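Local coordinates for protein esterase B (Lactobacillus rhamnosus, PDB 4OUK) that probably hydrolyses ester bonds as a member of the alpha/beta-hydrolase family, here captured with a dialkylglycerol pentylphosphonate in its active site, at residues 183-188 and 247-252; 241-246 and 276-281; 75-80 and 204-209. The protein carries 1 engineered substitution. One frame throughout, in Å; residues are numbered along the deposited sequence.

Interaction 1. Residues 183-188 and 247-252; sequences VCPVAE and LQSQAL. With C63 ((2R)-2,3-bis(hexyloxy)propyl hydrogen (S)-pentylphosphonate), chain B.
Pro185 opens the contact by setting its ring against Leu252 of helix 246-259: CG of Pro185 lies 3.8 Å from CD2 of Leu252, and the two side chains cross at about a right angle. One residue on, both methyls of Val186 touch the pentyl chain of the phosphonate, CG2 of Val186 coming closest, 3.6 Å from C8 of C63. CG1, anti to the backbone N (chi1 -179°), also packs on Gln248, 3.8 Å from its CD. Ala187 presses CB on CD1 of Leu252, and Ala187 N donates to a water at 2.8 Å; Pro185 O and OE1 of Gln248 are within reach of the same water, which may not serve both at once.

At Glu188 the packing gives way to a pair of hydrogen bonds between the Gln248 amide and the Glu188 backbone. Glu188 N donates to OE1 of Gln248 (2.9 Å), and NE2 of Gln248 returns a bond to Glu188 O (3.0 Å), nearly in its own amide plane but from above the carbonyl plane of Glu188. A bend at chi2 (-76°) folds the amide into this position. A leucine in place of Gln248 would probably leave the N-H and carbonyl of Glu188 without these mates and let the loop shift.

The loop continues from strand 179-183 of the alpha/beta-hydrolase sheet. Leu237 of strand 235-240 touches both Pro185 and Ser249, while helix 223-226 packs Phe223 on Ala187 and Leu252 and supplies Ser224 to the Glu188 carboxylate.

Interaction 2. Residues 241-246 and 276-281; sequences QNDSFY and LKHVFN. With C63 ((2R)-2,3-bis(hexyloxy)propyl hydrogen (S)-pentylphosphonate), chain B.
Asp243 and His278 bring their CA atoms to 4.8 Å, where a type I turn running from Asp243 to Tyr246 meets the loop that leads into helix 280-283. The imidazole reaches the carboxylate edge-on: ND1 of His278 donates to OD1 of Asp243, with ring and carboxylate planes only 16° apart. The modelled separation of ND1 of His278 and OD1 of Asp243, 2.4 Å, is shorter than a normal hydrogen bond, and its exact length is doubtful. OD1 has a second donor, Phe245 N at 3.2 Å, which comes from above the carboxylate plane and forms an Asx turn. The two donors that meet OD1 probably help to hold the carboxylate.

Phe245 adds an offset edge-to-face pair, its edge toward the His278 face, with the Phe245 and His278 ring centroids 5.1 Å apart and the planes at 63°. CG of His278 is anti to the backbone N (chi1 -155°), a torsion that carries the ring toward Asp243, with NE2 directed at the ligand. There NE2 of His278 makes a weak hydrogen bond to O4 of C63 (3.1 Å) and is also hydrogen-bonded to Ser146 OG. This geometry is consistent with a Ser-His-Asp catalytic triad, with Ser146 on the nucleophile elbow. CE1 of Phe245 lies 3.6 Å from the glycerol carbon C2 of C63, while Ser244 touches the start of a hexyloxy chain.

Farther out, a water joins Asn242 N to Leu276 O. The first loop follows strand 235-240 and precedes helix 246-259; behind the second, Leu276 and Phe280 pack on Glu289 of helix 288-311.

Interaction 3. Residues 75-80 and 204-209; sequences GGWFYG and AFYLDK. With C63 ((2R)-2,3-bis(hexyloxy)propyl hydrogen (S)-pentylphosphonate), chain B.
Phe78 and Tyr206 both hold CG anti to the carbonyl carbon (chi1 -78° and -81°), torsions that turn the two rings into an edge-to-face pair between loop and helix. The edge of Phe78 points at the Tyr206 face; the Phe78 and Tyr206 centroids are 4.9 Å apart and the planes stand at 61°. Trp77 comes to the same tyrosine from the side, its CE3 lying 3.8 Å from CD2 of Tyr206 at the phenol edge. Beyond the pair, CZ of Phe78 reaches CE2 of Phe205 (3.8 Å) and CG of Lys209 (3.9 Å).

The loop carries the His-Gly-Gly-Gly sequence that forms the oxyanion hole in esterases of the hormone-sensitive lipase type, and it probably does so here. Gly75 N (3.1 Å) and Gly76 N (2.9 Å) both donate to O11 of C63, and Ala147 N bonds the ligand too. At the backbone angles of Gly75 a side chain would run into the preceding carbonyl, and into Tyr79 O.

Trp77 also borders the acyl-like chain, with CZ3 of Trp77 3.4 Å from C9 of C63, and Tyr206 approaches the end of that chain. Helix 6-28 adds Trp15, which touches Phe78 and donates from NE1 to the Tyr206 hydroxyl.

In the fold
All three interactions touch the phosphonate. Interaction 2 presents the probable histidine and aspartate of the triad, interaction 3 holds the phosphonyl oxygen, and interactions 1 and 3 share the pentyl chain. Interactions 1 and 2 have centres about 11 Å apart and share a border at Cys184, whose CB lies 3.4 Å from OD2 of Asp243 and 3.7 Å from CE1 of His278. Interaction 1 also meets interaction 3, with CG1 of Val186 4.0 Å from CH2 of Trp77, so that valine and tryptophan together wall the pentyl chain. Interactions 2 and 3, about 7 Å apart at their nearest atoms, do not touch; the ligand spans them.

Interaction 1. Residues 183-188 and 247-252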
loop_
_atom_site.group_PDB
_atom_site.type_symbol
_atom_site.label_atom_id
_atom_site.label_comp_id
_atom_site.label_asym_id
_atom_site.label_seq_id
_atom_site.Cartn_x
_atom_site.Cartn_y
_atom_site.Cartn_z
ATOM N N VAL A 183 3.080 5.861 0.554
ATOM C CA VAL A 183 3.239 6.802 -0.559
ATOM C C VAL A 183 1.935 7.640 -0.666
ATOM O O VAL A 183 0.844 7.104 -0.942
ATOM C CB VAL A 183 3.647 6.110 -1.900
ATOM C CG1 VAL A 183 3.723 7.138 -3.001
ATOM C CG2 VAL A 183 4.985 5.397 -1.787
ATOM N N CYS A 184 2.090 8.965 -0.439
ATOM C CA CYS A 184 0.975 9.897 -0.298
ATOM C C CYS A 184 -0.261 9.231 0.369
ATOM O O CYS A 184 -1.355 9.210 -0.228
ATOM C CB CYS A 184 0.539 10.369 -1.644
ATOM S SG CYS A 184 1.869 11.117 -2.538
ATOM N N PRO A 185 -0.073 8.659 1.577
ATOM C CA PRO A 185 -1.201 7.948 2.164
ATOM C C PRO A 185 -2.346 8.881 2.527
ATOM O O PRO A 185 -2.101 10.087 2.779
ATOM C CB PRO A 185 -0.598 7.430 3.452
ATOM C CG PRO A 185 0.390 8.533 3.842
ATOM C CD PRO A 185 1.046 8.807 2.538
ATOM N N VAL A 186 -3.568 8.317 2.560
ATOM C CA VAL A 186 -4.749 8.942 3.208
ATOM C C VAL A 186 -5.028 8.150 4.470
ATOM O O VAL A 186 -5.904 7.338 4.494
ATOM C CB VAL A 186 -5.911 8.996 2.204
ATOM C CG1 VAL A 186 -7.154 9.656 2.789
ATOM C CG2 VAL A 186 -5.472 9.883 1.063
ATOM N N ALA A 187 -4.156 8.299 5.463
ATOM C CA ALA A 187 -4.148 7.443 6.614
ATOM C C ALA A 187 -5.278 7.850 7.578
ATOM O O ALA A 187 -5.590 7.081 8.498
ATOM C CB ALA A 187 -2.818 7.533 7.337
ATOM N N GLU A 188 -5.827 9.058 7.373
ATOM C CA GLU A 188 -6.872 9.665 8.263
ATOM C C GLU A 188 -8.137 10.003 7.482
ATOM O O GLU A 188 -8.492 11.177 7.311
ATOM C CB GLU A 188 -6.331 10.937 8.927
ATOM C CG GLU A 188 -5.084 10.689 9.796
ATOM C CD GLU A 188 -5.359 9.876 11.045
ATOM O OE1 GLU A 188 -6.324 10.200 11.758
ATOM O OE2 GLU A 188 -4.623 8.934 11.352
ATOM N N LEU A 247 -2.082 17.428 2.761
ATOM C CA LEU A 247 -2.661 17.648 4.109
ATOM C C LEU A 247 -2.677 16.377 4.954
ATOM O O LEU A 247 -2.291 16.377 6.105
ATOM C CB LEU A 247 -4.056 18.308 4.027
ATOM C CG LEU A 247 -3.972 19.821 3.673
ATOM C CD1 LEU A 247 -5.342 20.502 3.554
ATOM C CD2 LEU A 247 -3.051 20.594 4.636
ATOM N N GLN A 248 -3.085 15.274 4.355
ATOM C CA GLN A 248 -3.036 13.963 5.026
ATOM C C GLN A 248 -1.593 13.584 5.505
ATOM O O GLN A 248 -1.409 12.980 6.580
ATOM C CB GLN A 248 -3.558 12.927 4.049
ATOM C CG GLN A 248 -5.074 12.963 3.856
ATOM C CD GLN A 248 -5.793 12.334 5.054
ATOM O OE1 GLN A 248 -5.268 11.428 5.754
ATOM N NE2 GLN A 248 -6.990 12.827 5.310
ATOM N N SER A 249 -0.578 13.935 4.709
ATOM C CA SER A 249 0.802 13.555 5.051
ATOM C C SER A 249 1.243 14.347 6.268
ATOM O O SER A 249 1.800 13.796 7.209
ATOM C CB SER A 249 1.753 13.766 3.867
ATOM O OG SER A 249 1.607 12.769 2.873
ATOM N N GLN A 250 0.959 15.645 6.261
ATOM C CA GLN A 250 1.196 16.507 7.427
ATOM C C GLN A 250 0.579 16.030 8.730
ATOM O O GLN A 250 1.281 15.891 9.748
ATOM C CB GLN A 250 0.723 17.919 7.131
ATOM C CG GLN A 250 1.685 18.636 6.198
ATOM C CD GLN A 250 1.079 19.845 5.507
ATOM O OE1 GLN A 250 -0.057 19.822 5.037
ATOM N NE2 GLN A 250 1.866 20.899 5.405
ATOM N N ALA A 251 -0.728 15.797 8.682
ATOM C CA ALA A 251 -1.492 15.189 9.786
ATOM C C ALA A 251 -0.867 13.870 10.304
ATOM O O ALA A 251 -0.759 13.668 11.502
ATOM C CB ALA A 251 -2.935 14.952 9.339
ATOM N N LEU A 252 -0.478 12.970 9.402
ATOM C CA LEU A 252 0.113 11.679 9.807
ATOM C C LEU A 252 1.434 11.846 10.579
ATOM O O LEU A 252 1.707 11.180 11.610
ATOM C CB LEU A 252 0.317 10.826 8.576
ATOM C CG LEU A 252 0.860 9.440 8.866
ATOM C CD1 LEU A 252 -0.117 8.696 9.761
ATOM C CD2 LEU A 252 1.079 8.709 7.536
HETATM P P5 C63 B . -5.998 7.797 -3.526
HETATM O O11 C63 B . -6.183 6.342 -3.527
HETATM C C6 C63 B . -7.415 8.703 -2.875
HETATM C C7 C63 B . -7.721 8.241 -1.485
HETATM C C8 C63 B . -8.575 9.224 -0.712
HETATM C C9 C63 B . -10.032 9.146 -1.103
HETATM C C10 C63 B . -10.223 9.633 -2.503
HETATM O O4 C63 B . -5.675 8.412 -4.954
HETATM C C3 C63 B . -6.862 8.786 -5.646
HETATM C C2 C63 B . -7.391 10.189 -5.299
HETATM O O13 C63 B . -8.832 10.263 -5.350
HETATM C C14 C63 B . -9.348 11.413 -6.034
HETATM C C15 C63 B . -9.552 11.146 -7.534
HETATM C C16 C63 B . -10.942 10.594 -7.837
HETATM C C17 C63 B . -10.995 9.628 -9.022
HETATM C C1 C63 B . -6.804 11.228 -6.252
HETATM O O20 C63 B . -7.523 12.473 -6.190
HETATM C C21 C63 B . -6.659 13.633 -6.166
HETATM C C22 C63 B . -7.435 14.961 -6.067
HETATM C C23 C63 B . -8.791 14.866 -5.370
HETATM C C24 C63 B . -9.716 16.049 -5.702
HETATM C C25 C63 B . -10.920 15.591 -6.538
HETATM C C26 C63 B . -12.203 15.480 -5.740
HETATM O O HOH W 1 -2.317 10.414 5.796
#

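Interaction 2. Residues 241-246 and 276-281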
loop_
_atom_site.group_PDB
_atom_site.type_symbol
_atom_site.label_atom_id
_atom_site.label_comp_id
_atom_site.label_asym_id
_atom_site.label_seq_id
_atom_site.Cartn_x
_atom_site.Cartn_y
_atom_site.Cartn_z
ATOM N N GLN A 241 4.911 18.360 -1.563
ATOM C CA GLN A 241 4.023 19.493 -1.303
ATOM C C GLN A 241 2.965 19.648 -2.380
ATOM O O GLN A 241 1.935 20.268 -2.122
ATOM C CB GLN A 241 4.837 20.782 -1.150
ATOM C CG GLN A 241 5.699 20.726 0.103
ATOM C CD GLN A 241 6.598 21.936 0.285
ATOM O OE1 GLN A 241 6.903 22.648 -0.657
ATOM N NE2 GLN A 241 7.040 22.153 1.525
ATOM N N ASN A 242 3.226 19.104 -3.576
ATOM C CA ASN A 242 2.272 19.146 -4.701
ATOM C C ASN A 242 1.350 17.927 -4.780
ATOM O O ASN A 242 0.646 17.731 -5.786
ATOM C CB ASN A 242 3.031 19.309 -6.039
ATOM C CG ASN A 242 3.387 20.757 -6.318
ATOM O OD1 ASN A 242 2.567 21.611 -6.122
ATOM N ND2 ASN A 242 4.596 21.026 -6.748
ATOM N N ASP A 243 1.395 17.078 -3.754
ATOM C CA ASP A 243 0.415 16.011 -3.621
ATOM C C ASP A 243 -0.915 16.665 -3.238
ATOM O O ASP A 243 -0.990 17.473 -2.296
ATOM C CB ASP A 243 0.892 15.022 -2.564
ATOM C CG ASP A 243 -0.176 14.049 -2.125
ATOM O OD1 ASP A 243 -1.032 13.673 -2.986
ATOM O OD2 ASP A 243 -0.115 13.612 -0.918
ATOM N N SER A 244 -1.971 16.321 -3.958
ATOM C CA SER A 244 -3.285 16.896 -3.640
ATOM C C SER A 244 -3.754 16.546 -2.221
ATOM O O SER A 244 -4.488 17.320 -1.632
ATOM C CB SER A 244 -4.339 16.570 -4.715
ATOM O OG SER A 244 -4.336 15.216 -5.117
ATOM N N PHE A 245 -3.274 15.436 -1.643
ATOM C CA PHE A 245 -3.502 15.129 -0.190
ATOM C C PHE A 245 -2.262 15.310 0.646
ATOM O O PHE A 245 -1.983 14.519 1.570
ATOM C CB PHE A 245 -4.006 13.700 0.042
ATOM C CG PHE A 245 -5.191 13.349 -0.772
ATOM C CD1 PHE A 245 -5.030 12.725 -2.001
ATOM C CD2 PHE A 245 -6.462 13.676 -0.342
ATOM C CE1 PHE A 245 -6.129 12.389 -2.774
ATOM C CE2 PHE A 245 -7.562 13.348 -1.111
ATOM C CZ PHE A 245 -7.399 12.698 -2.327
ATOM N N TYR A 246 -1.491 16.342 0.341
ATOM C CA TYR A 246 -0.350 16.676 1.190
ATOM C C TYR A 246 -0.837 16.932 2.609
ATOM O O TYR A 246 -0.096 16.677 3.560
ATOM C CB TYR A 246 0.374 17.905 0.632
ATOM C CG TYR A 246 1.567 18.337 1.433
ATOM C CD1 TYR A 246 2.572 17.419 1.780
ATOM C CD2 TYR A 246 1.721 19.663 1.840
ATOM C CE1 TYR A 246 3.683 17.817 2.494
ATOM C CE2 TYR A 246 2.833 20.054 2.571
ATOM C CZ TYR A 246 3.790 19.126 2.899
ATOM O OH TYR A 246 4.891 19.492 3.620
ATOM N N LEU A 276 5.427 16.705 -9.828
ATOM C CA LEU A 276 5.585 15.715 -8.742
ATOM C C LEU A 276 4.254 15.612 -7.980
ATOM O O LEU A 276 4.114 16.033 -6.829
ATOM C CB LEU A 276 6.745 16.127 -7.850
ATOM C CG LEU A 276 8.087 16.175 -8.574
ATOM C CD1 LEU A 276 9.248 16.315 -7.591
ATOM C CD2 LEU A 276 8.286 14.868 -9.343
ATOM N N LYS A 277 3.280 15.045 -8.652
ATOM C CA LYS A 277 1.904 15.142 -8.192
ATOM C C LYS A 277 1.593 13.868 -7.469
ATOM O O LYS A 277 2.502 13.119 -7.005
ATOM C CB LYS A 277 0.984 15.237 -9.412
ATOM C CG LYS A 277 0.831 13.833 -10.012
ATOM C CD LYS A 277 0.948 13.716 -11.535
ATOM C CE LYS A 277 1.785 12.455 -11.904
ATOM N NZ LYS A 277 1.340 11.169 -11.216
ATOM N N HIS A 278 0.297 13.594 -7.421
ATOM C CA HIS A 278 -0.205 12.434 -6.761
ATOM C C HIS A 278 0.404 11.067 -7.254
ATOM O O HIS A 278 0.339 10.628 -8.396
ATOM C CB HIS A 278 -1.761 12.480 -6.706
ATOM C CG HIS A 278 -2.329 11.688 -5.570
ATOM N ND1 HIS A 278 -1.960 11.917 -4.261
ATOM C CD2 HIS A 278 -3.170 10.628 -5.547
ATOM C CE1 HIS A 278 -2.555 11.033 -3.478
ATOM N NE2 HIS A 278 -3.304 10.248 -4.233
ATOM N N VAL A 279 1.040 10.414 -6.297
ATOM C CA VAL A 279 1.724 9.154 -6.440
ATOM C C VAL A 279 2.579 9.038 -7.697
ATOM O O VAL A 279 2.600 7.997 -8.362
ATOM C CB VAL A 279 0.799 7.922 -6.167
ATOM C CG1 VAL A 279 0.035 8.121 -4.887
ATOM C CG2 VAL A 279 -0.203 7.654 -7.249
ATOM N N PHE A 280 3.283 10.129 -8.007
ATOM C CA PHE A 280 4.117 10.229 -9.235
ATOM C C PHE A 280 5.117 9.077 -9.323
ATOM O O PHE A 280 5.431 8.558 -10.406
ATOM C CB PHE A 280 4.816 11.588 -9.313
ATOM C CG PHE A 280 6.027 11.688 -8.477
ATOM C CD1 PHE A 280 7.231 11.206 -8.932
ATOM C CD2 PHE A 280 5.957 12.221 -7.182
ATOM C CE1 PHE A 280 8.383 11.259 -8.117
ATOM C CE2 PHE A 280 7.091 12.291 -6.381
ATOM C CZ PHE A 280 8.320 11.814 -6.857
ATOM N N ASN A 281 5.671 8.675 -8.183
ATOM C CA ASN A 281 6.729 7.670 -8.212
ATOM C C ASN A 281 6.213 6.243 -8.442
ATOM O O ASN A 281 6.992 5.341 -8.729
ATOM C CB ASN A 281 7.588 7.726 -6.938
ATOM C CG ASN A 281 6.775 7.450 -5.683
ATOM O OD1 ASN A 281 5.867 8.233 -5.366
ATOM N ND2 ASN A 281 7.059 6.337 -5.004
HETATM P P5 C63 B . -5.998 7.797 -3.526
HETATM O O11 C63 B . -6.183 6.342 -3.527
HETATM C C6 C63 B . -7.415 8.703 -2.875
HETATM C C7 C63 B . -7.721 8.241 -1.485
HETATM C C8 C63 B . -8.575 9.224 -0.712
HETATM C C9 C63 B . -10.032 9.146 -1.103
HETATM C C10 C63 B . -10.223 9.633 -2.503
HETATM O O4 C63 B . -5.675 8.412 -4.954
HETATM C C3 C63 B . -6.862 8.786 -5.646
HETATM C C2 C63 B . -7.391 10.189 -5.299
HETATM O O13 C63 B . -8.832 10.263 -5.350
HETATM C C14 C63 B . -9.348 11.413 -6.034
HETATM C C15 C63 B . -9.552 11.146 -7.534
HETATM C C16 C63 B . -10.942 10.594 -7.837
HETATM C C17 C63 B . -10.995 9.628 -9.022
HETATM C C1 C63 B . -6.804 11.228 -6.252
HETATM O O20 C63 B . -7.523 12.473 -6.190
HETATM C C21 C63 B . -6.659 13.633 -6.166
HETATM C C22 C63 B . -7.435 14.961 -6.067
HETATM C C23 C63 B . -8.791 14.866 -5.370
HETATM C C24 C63 B . -9.716 16.049 -5.702
HETATM C C25 C63 B . -10.920 15.591 -6.538
HETATM C C26 C63 B . -12.203 15.480 -5.740
HETATM O O HOH W 2 5.420 17.806 -4.654
#

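Interaction 3. Residues 75-80 and 204-209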
loop_
_atom_site.group_PDB
_atom_site.type_symbol
_atom_site.label_atom_id
_atom_site.label_comp_id
_atom_site.label_asym_id
_atom_site.label_seq_id
_atom_site.Cartn_x
_atom_site.Cartn_y
_atom_site.Cartn_z
ATOM N N GLY A 75 -6.393 3.892 -5.347
ATOM C CA GLY A 75 -7.677 4.045 -6.103
ATOM C C GLY A 75 -8.894 4.332 -5.206
ATOM O O GLY A 75 -10.006 3.988 -5.529
ATOM N N GLY A 76 -8.706 4.989 -4.097
ATOM C CA GLY A 76 -9.847 5.478 -3.320
ATOM C C GLY A 76 -10.758 4.392 -2.778
ATOM O O GLY A 76 -11.943 4.666 -2.466
ATOM N N TRP A 77 -10.206 3.180 -2.594
ATOM C CA TRP A 77 -10.976 2.043 -2.064
ATOM C C TRP A 77 -12.091 1.566 -2.985
ATOM O O TRP A 77 -12.639 0.470 -2.729
ATOM C CB TRP A 77 -11.594 2.363 -0.702
ATOM C CG TRP A 77 -10.632 2.818 0.308
ATOM C CD1 TRP A 77 -9.811 2.051 1.028
ATOM C CD2 TRP A 77 -10.437 4.157 0.749
ATOM N NE1 TRP A 77 -9.041 2.841 1.863
ATOM C CE2 TRP A 77 -9.429 4.133 1.722
ATOM C CE3 TRP A 77 -10.979 5.399 0.360
ATOM C CZ2 TRP A 77 -8.992 5.278 2.392
ATOM C CZ3 TRP A 77 -10.548 6.546 1.010
ATOM C CH2 TRP A 77 -9.532 6.483 2.007
ATOM N N PHE A 78 -12.384 2.345 -4.060
ATOM C CA PHE A 78 -13.448 2.004 -5.099
ATOM C C PHE A 78 -12.866 1.500 -6.413
ATOM O O PHE A 78 -13.587 1.059 -7.304
ATOM C CB PHE A 78 -14.329 3.238 -5.470
ATOM C CG PHE A 78 -15.386 3.585 -4.453
ATOM C CD1 PHE A 78 -15.078 4.312 -3.313
ATOM C CD2 PHE A 78 -16.700 3.178 -4.640
ATOM C CE1 PHE A 78 -16.058 4.639 -2.401
ATOM C CE2 PHE A 78 -17.669 3.484 -3.712
ATOM C CZ PHE A 78 -17.346 4.213 -2.597
ATOM N N TYR A 79 -11.565 1.569 -6.553
ATOM C CA TYR A 79 -10.984 1.332 -7.874
ATOM C C TYR A 79 -9.609 0.650 -7.846
ATOM O O TYR A 79 -8.826 0.797 -6.892
ATOM C CB TYR A 79 -10.966 2.648 -8.670
ATOM C CG TYR A 79 -10.050 2.680 -9.863
ATOM C CD1 TYR A 79 -8.755 3.128 -9.726
ATOM C CD2 TYR A 79 -10.469 2.254 -11.125
ATOM C CE1 TYR A 79 -7.883 3.139 -10.808
ATOM C CE2 TYR A 79 -9.608 2.254 -12.212
ATOM C CZ TYR A 79 -8.308 2.687 -12.046
ATOM O OH TYR A 79 -7.372 2.707 -13.081
ATOM N N GLY A 80 -9.321 -0.086 -8.927
ATOM C CA GLY A 80 -8.046 -0.733 -9.061
ATOM C C GLY A 80 -8.158 -2.221 -8.993
ATOM O O GLY A 80 -9.232 -2.787 -8.703
ATOM N N ALA A 204 -18.369 12.059 2.872
ATOM C CA ALA A 204 -19.168 11.321 3.876
ATOM C C ALA A 204 -19.646 9.993 3.304
ATOM O O ALA A 204 -19.798 9.002 4.022
ATOM C CB ALA A 204 -20.350 12.158 4.377
ATOM N N PHE A 205 -19.863 9.979 1.998
ATOM C CA PHE A 205 -20.237 8.786 1.295
ATOM C C PHE A 205 -19.113 7.740 1.303
ATOM O O PHE A 205 -19.387 6.598 1.600
ATOM C CB PHE A 205 -20.680 9.135 -0.114
ATOM C CG PHE A 205 -21.072 7.952 -0.929
ATOM C CD1 PHE A 205 -22.340 7.371 -0.797
ATOM C CD2 PHE A 205 -20.176 7.411 -1.842
ATOM C CE1 PHE A 205 -22.717 6.264 -1.561
ATOM C CE2 PHE A 205 -20.538 6.320 -2.585
ATOM C CZ PHE A 205 -21.803 5.736 -2.443
ATOM N N TYR A 206 -17.862 8.135 1.054
ATOM C CA TYR A 206 -16.734 7.213 1.204
ATOM C C TYR A 206 -16.662 6.607 2.600
ATOM O O TYR A 206 -16.415 5.434 2.758
ATOM C CB TYR A 206 -15.394 7.922 0.937
ATOM C CG TYR A 206 -15.045 8.074 -0.543
ATOM C CD1 TYR A 206 -15.838 8.805 -1.400
ATOM C CD2 TYR A 206 -13.870 7.486 -1.065
ATOM C CE1 TYR A 206 -15.496 8.951 -2.750
ATOM C CE2 TYR A 206 -13.509 7.632 -2.399
ATOM C CZ TYR A 206 -14.324 8.366 -3.244
ATOM O OH TYR A 206 -13.977 8.475 -4.576
ATOM N N LEU A 207 -16.811 7.463 3.595
ATOM C CA LEU A 207 -16.722 7.107 5.001
ATOM C C LEU A 207 -17.786 6.081 5.375
ATOM O O LEU A 207 -17.483 5.097 6.048
ATOM C CB LEU A 207 -16.825 8.390 5.875
ATOM C CG LEU A 207 -15.614 9.366 5.918
ATOM C CD1 LEU A 207 -15.747 10.506 6.961
ATOM C CD2 LEU A 207 -14.374 8.544 6.232
ATOM N N ASP A 208 -19.010 6.301 4.918
ATOM C CA ASP A 208 -20.082 5.327 5.099
ATOM C C ASP A 208 -19.830 3.984 4.447
ATOM O O ASP A 208 -20.214 2.942 4.982
ATOM C CB ASP A 208 -21.392 5.849 4.488
ATOM C CG ASP A 208 -22.059 6.861 5.361
ATOM O OD1 ASP A 208 -21.495 7.256 6.406
ATOM O OD2 ASP A 208 -23.149 7.273 4.995
ATOM N N LYS A 209 -19.277 4.008 3.245
ATOM C CA LYS A 209 -19.018 2.773 2.535
ATOM C C LYS A 209 -17.859 2.047 3.159
ATOM O O LYS A 209 -17.836 0.815 3.160
ATOM C CB LYS A 209 -18.744 3.009 1.035
ATOM C CG LYS A 209 -19.955 3.474 0.260
ATOM C CD LYS A 209 -21.088 2.460 0.256
ATOM C CE LYS A 209 -22.272 2.884 1.127
ATOM N NZ LYS A 209 -23.568 2.631 0.417
HETATM P P5 C63 B . -5.998 7.797 -3.526
HETATM O O11 C63 B . -6.183 6.342 -3.527
HETATM C C6 C63 B . -7.415 8.703 -2.875
HETATM C C7 C63 B . -7.721 8.241 -1.485
HETATM C C8 C63 B . -8.575 9.224 -0.712
HETATM C C9 C63 B . -10.032 9.146 -1.103
HETATM C C10 C63 B . -10.223 9.633 -2.503
HETATM O O4 C63 B . -5.675 8.412 -4.954
HETATM C C3 C63 B . -6.862 8.786 -5.646
HETATM C C2 C63 B . -7.391 10.189 -5.299
HETATM O O13 C63 B . -8.832 10.263 -5.350
HETATM C C14 C63 B . -9.348 11.413 -6.034
HETATM C C15 C63 B . -9.552 11.146 -7.534
HETATM C C16 C63 B . -10.942 10.594 -7.837
HETATM C C17 C63 B . -10.995 9.628 -9.022
HETATM C C1 C63 B . -6.804 11.228 -6.252
HETATM O O20 C63 B . -7.523 12.473 -6.190
HETATM C C21 C63 B . -6.659 13.633 -6.166
HETATM C C22 C63 B . -7.435 14.961 -6.067
HETATM C C23 C63 B . -8.791 14.866 -5.370
HETATM C C24 C63 B . -9.716 16.049 -5.702
HETATM C C25 C63 B . -10.920 15.591 -6.538
HETATM C C26 C63 B . -12.203 15.480 -5.740
#